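Local coordinates for protein cyclase (Uncultured organism, PDB 5IBZ) that belongs to the putative cyclase family and probably has arylformamidase activity, at residues E174-T179 with P225-G230; A246-A251 with W283-L288. One frame throughout, in Å; residues are numbered along the deposited sequence.

Interaction 1 of 2, residues E174-T179 with P225-G230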
loop_
_atom_site.group_PDB
_atom_site.type_symbol
_atom_site.label_atom_id
_atom_site.label_comp_id
_atom_site.label_asym_id
_atom_site.label_seq_id
_atom_site.Cartn_x
_atom_site.Cartn_y
_atom_site.Cartn_z
ATOM N N GLU B 174 27.484 18.878 13.538
ATOM C CA GLU B 174 26.933 17.539 13.388
ATOM C C GLU B 174 26.862 16.870 14.754
ATOM O O GLU B 174 27.843 16.857 15.504
ATOM C CB GLU B 174 27.780 16.699 12.419
ATOM C CG GLU B 174 27.312 15.253 12.307
ATOM C CD GLU B 174 28.112 14.423 11.313
ATOM O OE1 GLU B 174 28.867 14.995 10.504
ATOM O OE2 GLU B 174 27.987 13.186 11.345
ATOM N N GLY B 175 25.689 16.336 15.087
ATOM C CA GLY B 175 25.522 15.576 16.310
ATOM C C GLY B 175 25.459 16.407 17.590
ATOM O O GLY B 175 25.529 15.865 18.686
ATOM N N TYR B 176 25.326 17.724 17.459
ATOM C CA TYR B 176 25.317 18.609 18.615
ATOM C C TYR B 176 24.178 18.273 19.582
ATOM O O TYR B 176 23.025 18.120 19.172
ATOM C CB TYR B 176 25.216 20.064 18.180
ATOM C CG TYR B 176 25.172 20.990 19.376
ATOM C CD1 TYR B 176 26.304 21.205 20.147
ATOM C CD2 TYR B 176 24.000 21.624 19.742
ATOM C CE1 TYR B 176 26.271 22.028 21.257
ATOM C CE2 TYR B 176 23.959 22.456 20.845
ATOM C CZ TYR B 176 25.097 22.658 21.595
ATOM O OH TYR B 176 25.083 23.468 22.713
ATOM N N THR B 177 24.502 18.170 20.869
ATOM C CA THR B 177 23.472 17.948 21.894
ATOM C C THR B 177 22.929 19.277 22.419
ATOM O O THR B 177 23.642 20.059 23.038
ATOM C CB THR B 177 24.013 17.102 23.065
ATOM O OG1 THR B 177 24.403 15.808 22.589
ATOM C CG2 THR B 177 22.941 16.927 24.145
ATOM N N ILE B 178 21.651 19.521 22.148
ATOM C CA ILE B 178 20.968 20.723 22.604
ATOM C C ILE B 178 20.542 20.543 24.057
ATOM O O ILE B 178 19.836 19.612 24.401
ATOM C CB ILE B 178 19.750 21.038 21.718
ATOM C CG1 ILE B 178 20.208 21.243 20.273
ATOM C CG2 ILE B 178 19.009 22.273 22.233
ATOM C CD1 ILE B 178 19.070 21.226 19.270
ATOM N N THR B 179 20.984 21.468 24.889
ATOM C CA THR B 179 20.829 21.388 26.333
ATOM C C THR B 179 19.742 22.291 26.877
ATOM O O THR B 179 19.236 23.182 26.191
ATOM C CB THR B 179 22.129 21.803 27.022
ATOM O OG1 THR B 179 22.367 23.185 26.720
ATOM C CG2 THR B 179 23.303 20.945 26.558
ATOM N N PRO B 225 26.055 10.632 13.486
ATOM C CA PRO B 225 25.315 11.291 14.567
ATOM C C PRO B 225 24.423 12.416 14.072
ATOM O O PRO B 225 24.746 13.045 13.072
ATOM C CB PRO B 225 26.412 11.862 15.467
ATOM C CG PRO B 225 27.613 11.108 15.136
ATOM C CD PRO B 225 27.502 10.725 13.686
HETATM N N MSE B 226 23.330 12.650 14.784
HETATM C CA MSE B 226 22.364 13.681 14.404
HETATM C C MSE B 226 22.041 14.585 15.586
HETATM O O MSE B 226 21.747 14.104 16.679
HETATM C CB MSE B 226 21.092 13.032 13.858
HETATM C CG MSE B 226 21.314 12.345 12.529
HETATM SE SE MSE B 226 19.687 11.490 11.870
HETATM C CE MSE B 226 19.646 10.075 13.160
ATOM N N THR B 227 22.104 15.899 15.363
ATOM C CA THR B 227 21.821 16.876 16.411
ATOM C C THR B 227 20.403 16.732 16.973
ATOM O O THR B 227 19.461 16.412 16.254
ATOM C CB THR B 227 22.019 18.322 15.892
ATOM O OG1 THR B 227 21.811 19.259 16.959
ATOM C CG2 THR B 227 21.067 18.650 14.766
ATOM N N GLY B 228 20.251 16.952 18.271
ATOM C CA GLY B 228 18.922 16.972 18.873
ATOM C C GLY B 228 19.023 17.248 20.362
ATOM O O GLY B 228 20.121 17.521 20.871
ATOM N N ILE B 229 17.894 17.190 21.059
ATOM C CA ILE B 229 17.898 17.487 22.485
ATOM C C ILE B 229 18.494 16.354 23.314
ATOM O O ILE B 229 18.434 15.177 22.958
ATOM C CB ILE B 229 16.479 17.847 23.012
ATOM C CG1 ILE B 229 15.474 16.706 22.820
ATOM C CG2 ILE B 229 16.031 19.145 22.350
ATOM C CD1 ILE B 229 14.117 16.949 23.507
ATOM N N GLY B 230 19.125 16.750 24.420
ATOM C CA GLY B 230 19.753 15.814 25.332
ATOM C C GLY B 230 18.950 15.554 26.591
ATOM O O GLY B 230 17.881 16.114 26.797
HETATM O O HOH W 1 23.544 16.814 13.031
#

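Interaction 2 of 2, residues A246-A251 with W283-L288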
loop_
_atom_site.group_PDB
_atom_site.type_symbol
_atom_site.label_atom_id
_atom_site.label_comp_id
_atom_site.label_asym_id
_atom_site.label_seq_id
_atom_site.Cartn_x
_atom_site.Cartn_y
_atom_site.Cartn_z
ATOM N N ALA B 246 8.283 19.412 19.330
ATOM C CA ALA B 246 8.526 19.030 17.952
ATOM C C ALA B 246 9.824 19.632 17.474
ATOM O O ALA B 246 10.248 20.665 17.976
ATOM C CB ALA B 246 7.409 19.471 17.079
ATOM N N ALA B 247 10.413 19.014 16.449
ATOM C CA ALA B 247 11.648 19.526 15.866
ATOM C C ALA B 247 11.758 19.218 14.376
ATOM O O ALA B 247 11.014 18.388 13.825
ATOM C CB ALA B 247 12.868 18.955 16.599
ATOM N N ASP B 248 12.674 19.940 13.738
ATOM C CA ASP B 248 13.008 19.742 12.336
ATOM C C ASP B 248 14.205 18.790 12.169
ATOM O O ASP B 248 15.022 18.935 11.253
ATOM C CB ASP B 248 13.310 21.085 11.687
ATOM C CG ASP B 248 14.539 21.732 12.263
ATOM O OD1 ASP B 248 14.986 21.238 13.324
ATOM O OD2 ASP B 248 15.052 22.723 11.665
ATOM N N ASN B 249 14.305 17.805 13.054
ATOM C CA ASN B 249 15.219 16.682 12.838
ATOM C C ASN B 249 14.367 15.417 12.713
ATOM O O ASN B 249 13.134 15.505 12.549
ATOM C CB ASN B 249 16.278 16.591 13.941
ATOM C CG ASN B 249 15.688 16.416 15.317
ATOM O OD1 ASN B 249 14.500 16.129 15.458
ATOM N ND2 ASN B 249 16.531 16.565 16.350
ATOM N N ILE B 250 14.981 14.239 12.757
ATOM C CA ILE B 250 14.250 13.008 12.488
ATOM C C ILE B 250 13.876 12.282 13.782
ATOM O O ILE B 250 12.839 11.623 13.852
ATOM C CB ILE B 250 15.058 12.032 11.588
ATOM C CG1 ILE B 250 15.748 12.776 10.442
ATOM C CG2 ILE B 250 14.148 10.953 11.065
ATOM C CD1 ILE B 250 14.841 13.601 9.541
ATOM N N ALA B 251 14.702 12.425 14.816
ATOM C CA ALA B 251 14.519 11.666 16.053
ATOM C C ALA B 251 14.249 12.493 17.315
ATOM O O ALA B 251 14.189 11.924 18.402
ATOM C CB ALA B 251 15.742 10.816 16.288
ATOM N N TRP B 283 9.488 18.243 11.161
ATOM C CA TRP B 283 8.822 19.498 10.843
ATOM C C TRP B 283 9.767 20.381 10.022
ATOM O O TRP B 283 10.985 20.165 10.017
ATOM C CB TRP B 283 8.370 20.215 12.133
ATOM C CG TRP B 283 7.270 19.514 12.906
ATOM C CD1 TRP B 283 7.067 18.171 13.019
ATOM C CD2 TRP B 283 6.237 20.139 13.680
ATOM N NE1 TRP B 283 5.970 17.914 13.818
ATOM C CE2 TRP B 283 5.442 19.108 14.233
ATOM C CE3 TRP B 283 5.896 21.470 13.946
ATOM C CZ2 TRP B 283 4.353 19.371 15.051
ATOM C CZ3 TRP B 283 4.809 21.726 14.762
ATOM C CH2 TRP B 283 4.052 20.689 15.298
ATOM N N TRP B 284 9.205 21.356 9.306
ATOM C CA TRP B 284 9.960 22.258 8.443
ATOM C C TRP B 284 9.822 23.663 8.980
ATOM O O TRP B 284 8.726 24.232 8.972
ATOM C CB TRP B 284 9.458 22.205 6.995
ATOM C CG TRP B 284 10.270 23.097 6.100
ATOM C CD1 TRP B 284 9.975 24.379 5.727
ATOM C CD2 TRP B 284 11.527 22.779 5.493
ATOM N NE1 TRP B 284 10.977 24.880 4.927
ATOM C CE2 TRP B 284 11.939 23.916 4.767
ATOM C CE3 TRP B 284 12.354 21.641 5.499
ATOM C CZ2 TRP B 284 13.130 23.938 4.034
ATOM C CZ3 TRP B 284 13.531 21.670 4.774
ATOM C CH2 TRP B 284 13.910 22.815 4.059
ATOM N N LEU B 285 10.930 24.224 9.464
ATOM C CA LEU B 285 10.870 25.453 10.239
ATOM C C LEU B 285 11.612 26.634 9.630
ATOM O O LEU B 285 11.654 27.707 10.227
ATOM C CB LEU B 285 11.425 25.169 11.643
ATOM C CG LEU B 285 10.662 24.075 12.404
ATOM C CD1 LEU B 285 11.278 23.832 13.769
ATOM C CD2 LEU B 285 9.186 24.407 12.536
ATOM N N GLU B 286 12.217 26.438 8.460
ATOM C CA GLU B 286 13.079 27.466 7.886
ATOM C C GLU B 286 12.354 28.785 7.625
ATOM O O GLU B 286 12.887 29.867 7.920
ATOM C CB GLU B 286 13.710 26.973 6.577
ATOM C CG GLU B 286 14.837 27.925 6.117
ATOM C CD GLU B 286 15.595 27.459 4.885
ATOM O OE1 GLU B 286 15.703 26.246 4.657
ATOM O OE2 GLU B 286 16.108 28.327 4.147
ATOM N N GLU B 287 11.165 28.735 7.038
ATOM C CA GLU B 287 10.468 29.987 6.695
ATOM C C GLU B 287 9.831 30.645 7.909
ATOM O O GLU B 287 9.824 31.879 8.022
ATOM C CB GLU B 287 9.414 29.746 5.614
ATOM C CG GLU B 287 10.017 29.760 4.210
ATOM C CD GLU B 287 11.110 28.719 4.021
ATOM O OE1 GLU B 287 12.302 29.111 3.926
ATOM O OE2 GLU B 287 10.781 27.511 3.958
ATOM N N LEU B 288 9.275 29.839 8.808
ATOM C CA LEU B 288 8.758 30.366 10.060
ATOM C C LEU B 288 9.859 31.086 10.822
ATOM O O LEU B 288 9.646 32.186 11.346
ATOM C CB LEU B 288 8.167 29.255 10.932
ATOM C CG LEU B 288 7.699 29.693 12.330
ATOM C CD1 LEU B 288 6.512 30.663 12.262
ATOM C CD2 LEU B 288 7.360 28.500 13.185
HETATM O O HOH W 2 13.714 23.600 9.504
#

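Interaction 1 of 2, residues E174-T179 with P225-G230
Tyr176 and Ile178 meet Gly228 and Gly230 in a two-stranded parallel sheet, a short pairing that illustrates how side chains and water can extend a minimal strand contact. Of the backbone bonds, Ile178 contributes two: its N gives a nearly linear bond to Gly228 O (2.8 Å, 171°) and its O receives Gly230 N, so that it spans Ile229 in the usual parallel pattern. The pairing begins at Tyr176 O, which accepts both Gly228 N, lying close to the line of the C=O bond, and Thr227 OG1 at 2.8 Å, tilted 22° from the carbonyl plane. With OG1 anti to the backbone N (chi1 -177°), Thr227 swings its hydroxyl onto this oxygen and sets it near the edge of the Tyr176 ring. A valine in place of Thr227 lacks the hydroxyl and would probably leave Tyr176 O with Gly228 N as its one remaining hydrogen-bond donor across the pair.

Apolar contacts divide between the two faces of the sheet. On one face Ile178 CB lies 4.2 Å from Ile229 CG2; on the other, Thr177 sends CG2 to Gly230 CA at 3.6 Å, where a side chain on the glycine would collide with it. Gly175 is comparably constrained, its positive phi suiting glycine and its CA resting on Pro225 CB. The extended Glu174 chain reaches back until OE2 comes 3.4 Å from Pro225 CD, a van der Waals touch at the exposed end.

Polar groups tie the pair to its surroundings. The Tyr176 ring leads away to hydrogen-bond through OH with Asp182 and Lys168, and Gly175 O receives Arg254 NE. Before the strands start, a single water bridges the two segments, accepting from Gly175 N at 3.0 Å and from Thr227 N at 2.9 Å.

Interaction 2 of 2, residues A246-A251 with W283-L288
Ala246 sets its methyl squarely over the indole of Trp283, and this is the tight heart of the contact. CB stands 3.6 Å from the centroid of the six-membered ring, only 15° off the normal: a CH-pi contact, with Trp283 CE2 its nearest atom. The indole is fixed from other directions too, NE1 bonding to Gln113 O and the ring meeting Trp114 edge-to-face. Next to it, Trp283 N donates to Ala247 O (3.1 Å, 161°). Asp248 then presses CB to within 3.0 Å of Trp283 O, a buried carbonyl without a hydrogen-bond partner in the model, eased at most by a weak CA-H...O contact from Asp248.

Packing thins toward Leu285, whose CD1 approaches Asp248 CB at 4.0 Å. Here a water mediates, donating a hydrogen bond to Asp248 OD2 at 2.7 Å and accepting one from Leu285 N. The torsion of Asp248 that folds its CG between the backbone N and carbonyl carbon (chi1 65°) also brings its carboxylate to Thr204 N and Gly205 N, donors likely to stabilise its negative charge. On the more open side, Trp284 and Glu287 make their own bond, NE1 to OE2, with the acceptor in the indole plane.

The arrangement is that of neighbouring parallel strands, 244-247 and 278-281, joined through helix 266-275 in a beta-alpha-beta crossover, their carboxy-terminal extensions meeting beside the acetylphosphate pocket.

Interaction 1 closes before interaction 2 opens along the chain, yet the two touch in space, their centres 14 Å apart. The join is Asn249: its ND2 lies 2.9 Å from Thr227 O, a probable hydrogen bond, and 3.5 Å from Gly228 CA. The small parallel pair is thereby fastened to the loop leaving the central sheet. That same loop carries Ile250, which touches a bound acetylphosphate, while Glu281, two residues ahead of Trp283, also belongs to the residues that contact this ligand. In interaction 1 the Met226 side chain comes to about 7 Å of a bound acetylphosphate, so 246-251 contributes directly to the pocket through Ile250, whereas interaction 1 lies near it.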